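Local coordinates for protein Phospholipase/Carboxylesterase (Haliangium ochraceum, PDB 4Q82) that probably hydrolyses carboxylic or phospholipid ester bonds, as an enzyme of the alpha/beta-hydrolase fold, at residues V188-G192 with S255-Y260; M83-H87 with E140-L145; G66-P72 with F123-Q129. All blocks are in the same frame, centred on the assembly; numbering follows the deposited sequence. Where two conformers were deposited one is given.

Contact 1 of 3, residues V188-G192 with S255-Y260; sequences VLIAG and SWSRTY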
loop_
_atom_site.group_PDB
_atom_site.type_symbol
_atom_site.label_atom_id
_atom_site.label_comp_id
_atom_site.label_asym_id
_atom_site.label_seq_id
_atom_site.Cartn_x
_atom_site.Cartn_y
_atom_site.Cartn_z
ATOM N N VAL A 188 0.740 -1.860 5.163
ATOM C CA VAL A 188 1.157 -3.227 4.899
ATOM C C VAL A 188 2.317 -3.111 3.930
ATOM O O VAL A 188 2.140 -2.673 2.802
ATOM C CB VAL A 188 0.026 -4.079 4.286
ATOM C CG1 VAL A 188 0.577 -5.411 3.763
ATOM C CG2 VAL A 188 -1.087 -4.355 5.338
ATOM N N LEU A 189 3.511 -3.459 4.389
ATOM C CA LEU A 189 4.731 -3.138 3.646
ATOM C C LEU A 189 5.468 -4.425 3.356
ATOM O O LEU A 189 5.907 -5.117 4.284
ATOM C CB LEU A 189 5.615 -2.178 4.448
ATOM C CG LEU A 189 4.882 -0.884 4.813
ATOM C CD1 LEU A 189 5.799 0.051 5.633
ATOM C CD2 LEU A 189 4.384 -0.206 3.541
ATOM N N ILE A 190 5.613 -4.749 2.078
ATOM C CA ILE A 190 6.145 -6.058 1.699
ATOM C C ILE A 190 7.497 -5.931 0.997
ATOM O O ILE A 190 7.591 -5.221 -0.018
ATOM C CB ILE A 190 5.158 -6.766 0.742
ATOM C CG1 ILE A 190 3.788 -6.935 1.425
ATOM C CG2 ILE A 190 5.699 -8.154 0.274
ATOM C CD1 ILE A 190 2.652 -7.057 0.386
ATOM N N ALA A 191 8.505 -6.640 1.514
ATOM C CA ALA A 191 9.836 -6.767 0.869
ATOM C C ALA A 191 10.513 -5.401 0.714
ATOM O O ALA A 191 11.158 -5.124 -0.321
ATOM C CB ALA A 191 9.722 -7.466 -0.493
ATOM N N GLY A 192 10.352 -4.572 1.745
ATOM C CA GLY A 192 10.942 -3.240 1.771
ATOM C C GLY A 192 12.053 -3.157 2.796
ATOM O O GLY A 192 12.580 -4.183 3.280
ATOM N N SER A 255 7.477 -11.915 -2.269
ATOM C CA SER A 255 6.711 -12.247 -1.095
ATOM C C SER A 255 5.360 -11.525 -1.169
ATOM O O SER A 255 4.576 -11.612 -0.227
ATOM C CB SER A 255 7.481 -11.837 0.168
ATOM O OG SER A 255 8.069 -10.541 0.008
ATOM N N TRP A 256 5.100 -10.775 -2.256
ATOM C CA TRP A 256 3.835 -10.042 -2.363
ATOM C C TRP A 256 2.663 -10.836 -2.969
ATOM O O TRP A 256 1.504 -10.630 -2.570
ATOM C CB TRP A 256 4.021 -8.741 -3.195
ATOM C CG TRP A 256 4.723 -8.973 -4.536
ATOM C CD1 TRP A 256 4.156 -9.379 -5.717
ATOM C CD2 TRP A 256 6.118 -8.810 -4.790
ATOM N NE1 TRP A 256 5.131 -9.464 -6.716
ATOM C CE2 TRP A 256 6.342 -9.121 -6.161
ATOM C CE3 TRP A 256 7.211 -8.430 -3.985
ATOM C CZ2 TRP A 256 7.611 -9.075 -6.739
ATOM C CZ3 TRP A 256 8.478 -8.368 -4.574
ATOM C CH2 TRP A 256 8.660 -8.683 -5.936
ATOM N N SER A 257 2.941 -11.710 -3.939
ATOM C CA SER A 257 1.840 -12.417 -4.598
ATOM C C SER A 257 1.025 -13.198 -3.560
ATOM O O SER A 257 -0.203 -13.050 -3.483
ATOM C CB SER A 257 2.351 -13.350 -5.696
ATOM O OG SER A 257 3.029 -12.605 -6.710
ATOM N N ARG A 258 1.705 -13.972 -2.721
ATOM C CA ARG A 258 1.003 -14.815 -1.744
ATOM C C ARG A 258 0.382 -13.979 -0.643
ATOM O O ARG A 258 -0.522 -14.435 0.060
ATOM C CB ARG A 258 1.942 -15.854 -1.121
ATOM C CG ARG A 258 2.976 -15.288 -0.176
ATOM C CD ARG A 258 3.982 -16.415 0.164
ATOM N NE ARG A 258 4.754 -16.760 -1.033
ATOM C CZ ARG A 258 5.356 -17.932 -1.230
ATOM N NH1 ARG A 258 5.274 -18.895 -0.309
ATOM N NH2 ARG A 258 6.036 -18.142 -2.353
ATOM N N THR A 259 0.834 -12.733 -0.522
ATOM C CA THR A 259 0.278 -11.828 0.485
ATOM C C THR A 259 -1.004 -11.175 -0.033
ATOM O O THR A 259 -2.065 -11.310 0.584
ATOM C CB THR A 259 1.309 -10.747 0.870
ATOM O OG1 THR A 259 2.491 -11.374 1.396
ATOM C CG2 THR A 259 0.728 -9.788 1.948
ATOM N N TYR A 260 -0.922 -10.486 -1.171
ATOM C CA TYR A 260 -2.106 -9.763 -1.665
ATOM C C TYR A 260 -3.206 -10.707 -2.171
ATOM O O TYR A 260 -4.402 -10.354 -2.146
ATOM C CB TYR A 260 -1.730 -8.796 -2.782
ATOM C CG TYR A 260 -0.975 -7.567 -2.351
ATOM C CD1 TYR A 260 -1.576 -6.590 -1.520
ATOM C CD2 TYR A 260 0.329 -7.345 -2.815
ATOM C CE1 TYR A 260 -0.879 -5.453 -1.152
ATOM C CE2 TYR A 260 1.025 -6.202 -2.461
ATOM C CZ TYR A 260 0.415 -5.276 -1.627
ATOM O OH TYR A 260 1.118 -4.145 -1.288
#

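Contact 2 of 3, residues M83-H87 with E140-L145; sequences MVFWH and EIRDFL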
loop_
_atom_site.group_PDB
_atom_site.type_symbol
_atom_site.label_atom_id
_atom_site.label_comp_id
_atom_site.label_asym_id
_atom_site.label_seq_id
_atom_site.Cartn_x
_atom_site.Cartn_y
_atom_site.Cartn_z
HETATM N N MSE A 83 -7.249 2.832 0.131
HETATM C CA MSE A 83 -5.990 2.120 0.050
HETATM C C MSE A 83 -5.171 2.688 -1.090
HETATM O O MSE A 83 -5.639 2.714 -2.233
HETATM C CB MSE A 83 -6.222 0.616 -0.169
HETATM C CG MSE A 83 -4.931 -0.190 -0.298
HETATM SE SE MSE A 83 -5.275 -2.044 -0.863
HETATM C CE MSE A 83 -6.395 -2.614 0.638
ATOM N N VAL A 84 -3.948 3.125 -0.797
ATOM C CA VAL A 84 -3.064 3.572 -1.873
ATOM C C VAL A 84 -1.924 2.564 -1.954
ATOM O O VAL A 84 -1.232 2.303 -0.957
ATOM C CB VAL A 84 -2.536 4.991 -1.643
ATOM C CG1 VAL A 84 -1.560 5.413 -2.778
ATOM C CG2 VAL A 84 -3.718 5.995 -1.567
ATOM N N PHE A 85 -1.765 1.977 -3.135
ATOM C CA PHE A 85 -0.784 0.903 -3.352
ATOM C C PHE A 85 0.346 1.384 -4.263
ATOM O O PHE A 85 0.071 1.952 -5.338
ATOM C CB PHE A 85 -1.457 -0.326 -3.987
ATOM C CG PHE A 85 -0.467 -1.247 -4.683
ATOM C CD1 PHE A 85 0.361 -2.075 -3.932
ATOM C CD2 PHE A 85 -0.345 -1.248 -6.072
ATOM C CE1 PHE A 85 1.314 -2.941 -4.563
ATOM C CE2 PHE A 85 0.581 -2.074 -6.710
ATOM C CZ PHE A 85 1.418 -2.932 -5.956
ATOM N N TRP A 86 1.602 1.140 -3.854
ATOM C CA TRP A 86 2.784 1.519 -4.639
ATOM C C TRP A 86 3.521 0.285 -5.164
ATOM O O TRP A 86 3.960 -0.580 -4.391
ATOM C CB TRP A 86 3.734 2.391 -3.792
ATOM C CG TRP A 86 3.098 3.667 -3.400
ATOM C CD1 TRP A 86 2.309 3.892 -2.302
ATOM C CD2 TRP A 86 3.156 4.903 -4.115
ATOM N NE1 TRP A 86 1.877 5.199 -2.300
ATOM C CE2 TRP A 86 2.372 5.835 -3.405
ATOM C CE3 TRP A 86 3.793 5.311 -5.290
ATOM C CZ2 TRP A 86 2.229 7.158 -3.813
ATOM C CZ3 TRP A 86 3.620 6.634 -5.716
ATOM C CH2 TRP A 86 2.859 7.539 -4.964
ATOM N N HIS A 87 3.671 0.237 -6.488
ATOM C CA HIS A 87 4.270 -0.882 -7.204
ATOM C C HIS A 87 5.801 -0.986 -7.033
ATOM O O HIS A 87 6.459 -0.096 -6.464
ATOM C CB HIS A 87 3.913 -0.735 -8.690
ATOM C CG HIS A 87 4.526 0.484 -9.310
ATOM N ND1 HIS A 87 5.859 0.537 -9.664
ATOM C CD2 HIS A 87 4.003 1.699 -9.616
ATOM C CE1 HIS A 87 6.132 1.732 -10.171
ATOM N NE2 HIS A 87 5.024 2.454 -10.156
ATOM N N GLU A 140 6.726 12.449 -2.765
ATOM C CA GLU A 140 5.833 11.990 -3.831
ATOM C C GLU A 140 4.632 11.241 -3.242
ATOM O O GLU A 140 3.471 11.450 -3.637
ATOM C CB GLU A 140 6.621 11.110 -4.804
ATOM C CG GLU A 140 5.823 10.453 -5.936
ATOM C CD GLU A 140 6.722 9.579 -6.826
ATOM O OE1 GLU A 140 7.952 9.496 -6.563
ATOM O OE2 GLU A 140 6.210 8.977 -7.787
ATOM N N ILE A 141 4.909 10.393 -2.260
ATOM C CA ILE A 141 3.859 9.617 -1.620
ATOM C C ILE A 141 2.956 10.530 -0.785
ATOM O O ILE A 141 1.730 10.387 -0.813
ATOM C CB ILE A 141 4.467 8.482 -0.760
ATOM C CG1 ILE A 141 5.187 7.483 -1.681
ATOM C CG2 ILE A 141 3.399 7.761 0.041
ATOM C CD1 ILE A 141 5.895 6.373 -0.936
ATOM N N ARG A 142 3.557 11.479 -0.057
ATOM C CA ARG A 142 2.766 12.474 0.681
ATOM C C ARG A 142 1.818 13.235 -0.247
ATOM O O ARG A 142 0.619 13.388 0.046
ATOM C CB ARG A 142 3.674 13.488 1.404
ATOM C CG ARG A 142 2.863 14.595 2.097
ATOM C CD ARG A 142 3.621 15.887 2.263
ATOM N NE ARG A 142 4.173 16.394 1.007
ATOM C CZ ARG A 142 5.194 17.242 0.947
ATOM N NH1 ARG A 142 5.748 17.676 2.072
ATOM N NH2 ARG A 142 5.657 17.667 -0.227
ATOM N N ASP A 143 2.367 13.743 -1.353
ATOM C CA ASP A 143 1.575 14.568 -2.253
ATOM C C ASP A 143 0.435 13.750 -2.855
ATOM O O ASP A 143 -0.674 14.256 -3.012
ATOM C CB ASP A 143 2.430 15.175 -3.375
ATOM C CG ASP A 143 3.445 16.193 -2.873
ATOM O OD1 ASP A 143 3.354 16.654 -1.712
ATOM O OD2 ASP A 143 4.349 16.536 -3.660
ATOM N N PHE A 144 0.694 12.496 -3.210
ATOM C CA PHE A 144 -0.364 11.696 -3.816
ATOM C C PHE A 144 -1.440 11.343 -2.791
ATOM O O PHE A 144 -2.629 11.287 -3.121
ATOM C CB PHE A 144 0.165 10.392 -4.454
ATOM C CG PHE A 144 -0.894 9.672 -5.260
ATOM C CD1 PHE A 144 -1.656 8.670 -4.690
ATOM C CD2 PHE A 144 -1.189 10.078 -6.557
ATOM C CE1 PHE A 144 -2.663 8.042 -5.389
ATOM C CE2 PHE A 144 -2.202 9.445 -7.279
ATOM C CZ PHE A 144 -2.939 8.428 -6.690
ATOM N N LEU A 145 -1.037 11.066 -1.555
ATOM C CA LEU A 145 -2.038 10.864 -0.509
ATOM C C LEU A 145 -2.890 12.125 -0.286
ATOM O O LEU A 145 -4.095 12.024 -0.036
ATOM C CB LEU A 145 -1.377 10.442 0.803
ATOM C CG LEU A 145 -0.890 8.995 0.926
ATOM C CD1 LEU A 145 -0.056 8.811 2.213
ATOM C CD2 LEU A 145 -2.059 8.041 0.900
#

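Contact 3 of 3, residues G66-P72 with F123-Q129; sequences GFWEYLP and FVVLSPQ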
loop_
_atom_site.group_PDB
_atom_site.type_symbol
_atom_site.label_atom_id
_atom_site.label_comp_id
_atom_site.label_asym_id
_atom_site.label_seq_id
_atom_site.Cartn_x
_atom_site.Cartn_y
_atom_site.Cartn_z
ATOM N N GLY A 66 0.282 9.466 -12.914
ATOM C CA GLY A 66 -0.760 8.643 -13.517
ATOM C C GLY A 66 -1.142 7.552 -12.503
ATOM O O GLY A 66 -0.307 7.143 -11.697
ATOM N N PHE A 67 -2.385 7.085 -12.520
ATOM C CA PHE A 67 -2.784 6.014 -11.591
ATOM C C PHE A 67 -3.985 5.232 -12.084
ATOM O O PHE A 67 -4.760 5.714 -12.928
ATOM C CB PHE A 67 -3.082 6.587 -10.197
ATOM C CG PHE A 67 -4.258 7.534 -10.144
ATOM C CD1 PHE A 67 -4.113 8.872 -10.490
ATOM C CD2 PHE A 67 -5.506 7.091 -9.704
ATOM C CE1 PHE A 67 -5.195 9.748 -10.418
ATOM C CE2 PHE A 67 -6.597 7.964 -9.637
ATOM C CZ PHE A 67 -6.435 9.291 -9.991
ATOM N N TRP A 68 -4.130 4.019 -11.548
ATOM C CA TRP A 68 -5.347 3.224 -11.705
ATOM C C TRP A 68 -6.299 3.539 -10.577
ATOM O O TRP A 68 -5.907 3.538 -9.417
ATOM C CB TRP A 68 -5.059 1.707 -11.699
ATOM C CG TRP A 68 -4.356 1.260 -12.941
ATOM C CD1 TRP A 68 -3.013 1.092 -13.108
ATOM C CD2 TRP A 68 -4.956 1.005 -14.213
ATOM N NE1 TRP A 68 -2.738 0.711 -14.407
ATOM C CE2 TRP A 68 -3.918 0.645 -15.102
ATOM C CE3 TRP A 68 -6.276 1.024 -14.682
ATOM C CZ2 TRP A 68 -4.154 0.316 -16.432
ATOM C CZ3 TRP A 68 -6.516 0.681 -16.009
ATOM C CH2 TRP A 68 -5.461 0.337 -16.867
ATOM N N GLU A 69 -7.558 3.783 -10.926
ATOM C CA GLU A 69 -8.602 4.082 -9.955
ATOM C C GLU A 69 -9.577 2.926 -9.883
ATOM O O GLU A 69 -10.190 2.560 -10.890
ATOM C CB GLU A 69 -9.323 5.373 -10.345
ATOM C CG GLU A 69 -10.580 5.667 -9.585
ATOM C CD GLU A 69 -11.462 6.621 -10.371
ATOM O OE1 GLU A 69 -11.179 7.848 -10.391
ATOM O OE2 GLU A 69 -12.420 6.125 -10.997
ATOM N N TYR A 70 -9.687 2.324 -8.704
ATOM C CA TYR A 70 -10.720 1.325 -8.445
ATOM C C TYR A 70 -11.718 1.859 -7.418
ATOM O O TYR A 70 -11.329 2.267 -6.319
ATOM C CB TYR A 70 -10.137 -0.012 -7.930
ATOM C CG TYR A 70 -11.272 -0.928 -7.493
ATOM C CD1 TYR A 70 -12.119 -1.507 -8.438
ATOM C CD2 TYR A 70 -11.531 -1.166 -6.145
ATOM C CE1 TYR A 70 -13.172 -2.346 -8.054
ATOM C CE2 TYR A 70 -12.607 -1.994 -5.747
ATOM C CZ TYR A 70 -13.408 -2.575 -6.713
ATOM O OH TYR A 70 -14.457 -3.382 -6.338
ATOM N N LEU A 71 -13.002 1.847 -7.777
ATOM C CA LEU A 71 -14.061 2.262 -6.863
ATOM C C LEU A 71 -14.854 1.039 -6.419
ATOM O O LEU A 71 -15.174 0.163 -7.227
ATOM C CB LEU A 71 -14.982 3.296 -7.523
ATOM C CG LEU A 71 -14.291 4.546 -8.068
ATOM C CD1 LEU A 71 -15.305 5.407 -8.808
ATOM C CD2 LEU A 71 -13.610 5.332 -6.968
ATOM N N PRO A 72 -15.131 0.950 -5.111
ATOM C CA PRO A 72 -15.850 -0.187 -4.546
ATOM C C PRO A 72 -17.338 -0.075 -4.868
ATOM O O PRO A 72 -17.798 0.999 -5.238
ATOM C CB PRO A 72 -15.606 -0.044 -3.043
ATOM C CG PRO A 72 -15.519 1.436 -2.849
ATOM C CD PRO A 72 -14.768 1.938 -4.079
ATOM N N PHE A 123 -12.718 -0.815 0.031
ATOM C CA PHE A 123 -11.724 0.224 -0.270
ATOM C C PHE A 123 -11.886 0.895 -1.628
ATOM O O PHE A 123 -12.071 0.220 -2.643
ATOM C CB PHE A 123 -10.296 -0.354 -0.239
ATOM C CG PHE A 123 -10.021 -1.310 0.893
ATOM C CD1 PHE A 123 -9.552 -0.849 2.118
ATOM C CD2 PHE A 123 -10.164 -2.686 0.707
ATOM C CE1 PHE A 123 -9.256 -1.738 3.161
ATOM C CE2 PHE A 123 -9.875 -3.580 1.714
ATOM C CZ PHE A 123 -9.409 -3.120 2.962
ATOM N N VAL A 124 -11.746 2.219 -1.662
ATOM C CA VAL A 124 -11.226 2.855 -2.857
ATOM C C VAL A 124 -9.774 2.397 -2.974
ATOM O O VAL A 124 -9.028 2.494 -1.994
ATOM C CB VAL A 124 -11.297 4.396 -2.775
ATOM C CG1 VAL A 124 -10.538 5.032 -3.925
ATOM C CG2 VAL A 124 -12.764 4.851 -2.757
ATOM N N VAL A 125 -9.365 1.880 -4.136
ATOM C CA VAL A 125 -7.962 1.456 -4.308
ATOM C C VAL A 125 -7.316 2.272 -5.411
ATOM O O VAL A 125 -7.765 2.229 -6.568
ATOM C CB VAL A 125 -7.824 -0.058 -4.655
ATOM C CG1 VAL A 125 -6.329 -0.466 -4.712
ATOM C CG2 VAL A 125 -8.533 -0.915 -3.600
ATOM N N LEU A 126 -6.282 3.027 -5.057
ATOM C CA LEU A 126 -5.554 3.815 -6.048
ATOM C C LEU A 126 -4.145 3.272 -6.213
ATOM O O LEU A 126 -3.448 3.036 -5.229
ATOM C CB LEU A 126 -5.482 5.291 -5.643
ATOM C CG LEU A 126 -6.806 5.963 -5.314
ATOM C CD1 LEU A 126 -6.557 7.432 -4.978
ATOM C CD2 LEU A 126 -7.779 5.858 -6.488
ATOM N N SER A 127 -3.716 3.105 -7.454
ATOM C CA SER A 127 -2.401 2.525 -7.717
ATOM C C SER A 127 -1.599 3.448 -8.631
ATOM O O SER A 127 -1.662 3.327 -9.864
ATOM C CB SER A 127 -2.553 1.135 -8.344
ATOM O OG SER A 127 -3.293 0.251 -7.489
ATOM N N PRO A 128 -0.857 4.397 -8.035
ATOM C CA PRO A 128 -0.108 5.364 -8.854
ATOM C C PRO A 128 1.152 4.789 -9.483
ATOM O O PRO A 128 1.764 3.885 -8.914
ATOM C CB PRO A 128 0.257 6.471 -7.853
ATOM C CG PRO A 128 0.282 5.739 -6.500
ATOM C CD PRO A 128 -0.845 4.741 -6.601
ATOM N N GLN A 129 1.557 5.335 -10.628
ATOM C CA GLN A 129 2.796 4.883 -11.262
ATOM C C GLN A 129 3.909 5.863 -10.940
ATOM O O GLN A 129 3.747 7.087 -11.094
ATOM C CB GLN A 129 2.644 4.765 -12.784
ATOM C CG GLN A 129 3.911 4.253 -13.497
ATOM C CD GLN A 129 3.594 3.771 -14.907
ATOM O OE1 GLN A 129 2.982 4.494 -15.703
ATOM N NE2 GLN A 129 3.993 2.539 -15.217
HETATM O O HOH W 1 3.111 8.791 -13.152
HETATM O O HOH W 2 -5.958 0.741 -8.313
#

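Contact 1 of 3, residues V188-G192 with S255-Y260
The hydroxyl of T259, whose CG2 methyl rests 3.7 Å from CD1 of I190, is gripped twice: OG1 donates to the carbonyl O of S255 at 2.7 Å, nearly along the C=O axis (165°), and also bonds to the hydroxyl of Y248. The two bonds fix the rotation of T259 and leave its methyl turned to the strand. I190 carries most of the contact from the strand side, and its two branches have different seats. CG2 lies 3.4 Å from S255 OG; with OG set between its own backbone N and carbonyl carbon (chi1 43°), it rests against both I190 CG2 and A191 CB. CD1 comes down over one face of the Y260 ring, 3.4 Å from CE2. In the alpha/beta-hydrolase fold this joins the C-terminal end of a central parallel strand, 186-190, to the loop and short helix that follow strand 243-248. An alanine at Y260 removes the ring and phenol oxygen, which would probably uncover CD1 of I190 and deprive T162 OG1 of a hydrogen-bond partner. Next to I190 along the chain, the CB of A191 meets the edge of the W256 indole near its plane, 4.4 Å from CZ3.

Contact 2 of 3, residues M83-H87 with E140-L145
The indole of W86 is the flat group around which the helix is fitted. Over one face sits I141, its CG1 3.8 Å from the centroid of the six-membered ring and close to the ring normal, a CH-pi contact; the two side chains slide past each other in opposite directions. At the rim, near the indole plane, the CB of F144 lies 3.9 Å from CZ2. The phenyl ring beyond that carbon is steeply turned, its plane at 80° to the six-membered ring and the centroids 5.9 Å apart, an oblique meeting of two aromatics. E140 approaches the indole obliquely, OE2 4.1 Å from CZ3 and the carboxylate almost perpendicular to the ring; that oxygen is already bonded to N65 and H130, which hold the acid in place. The cost of so apolar a setting falls on W86 NE1, which is buried and has no polar partner. Two residues earlier on the strand, V84 forks between two helix residues. With CG1 anti to the backbone N (chi1 178°), this methyl reaches F144 CD1 at 3.8 Å, while CG2 meets CD2 of L145 at 3.6 Å. Strand 83-86 and helix 140-145 run roughly antiparallel, at 148° between their directions, with axes 10.6 Å apart. Helix 138-151 belongs to the crossover from strand 124-128 to strand 158-163, and it packs on strand 80-86, which lies between those two in the sheet; Y174 of helix 167-178 touches I141 and L145 from the adjoining helix.

Contact 3 of 3, residues G66-P72 with F123-Q129
Strands 67-70 and 124-128 pair antiparallel, at 172° with axes 4.4 Å apart, W68 with S127 and Y70 with V125 being the hydrogen-bonded pairs. On the face bearing F67, E69 and L126, the leucine runs alongside both neighbours; with CG between the backbone N and carbonyl carbon (chi1 64°), the F67 ring lies beside L126, its CE2 4.0 Å from CD2. The CB of F67 is 3.5 Å from P128 CA. On the other face the ring of Y70 crosses V125 obliquely, CD2 being 3.9 Å from CG2. At the far end P72 CD packs 3.8 Å from V124 CG2. The main-chain bonds differ in geometry: S127 N approaches W68 O in the carbonyl plane at 3.0 Å, whereas W68 N stands well above the plane of the S127 carbonyl. Q129 N also donates to G66 O at 2.8 Å. A water joins W68 O, V125 O and S127 OG, so two carbonyls already used between the strands each accept a second bond. The chemistry is therefore divided: main-chain bonds set the register, apolar branches pack on both faces, with S127 OG and its water as a polar spot on one of them, and the acid of E69 is turned to R56 and Y152, partners beyond this pair of strands.

Overall arrangement
The three contacts are built on one mixed sheet. Contacts 2 and 3, centres about 10 Å apart, are joined through neighbouring strands: M83 N lies 2.8 Å from V124 O and F85 N 2.9 Å from L126 O, both probable hydrogen bonds, and the segments of contacts 2 and 3 alternate along the chain. Contact 1, its centre about 16 Å from that of contact 2, meets it where Y260 OH is 3.4 Å from F85 CD1; contact 3 does not touch contact 1, the nearest atoms being about 8 Å apart. Strand 158-163 leads through L164 into a serine sulfonylated in this crystal, consistent with the nucleophile of a GxSxG elbow. F85 and W256 both touch L164, bringing contacts 2 and 1 close to the probable active site.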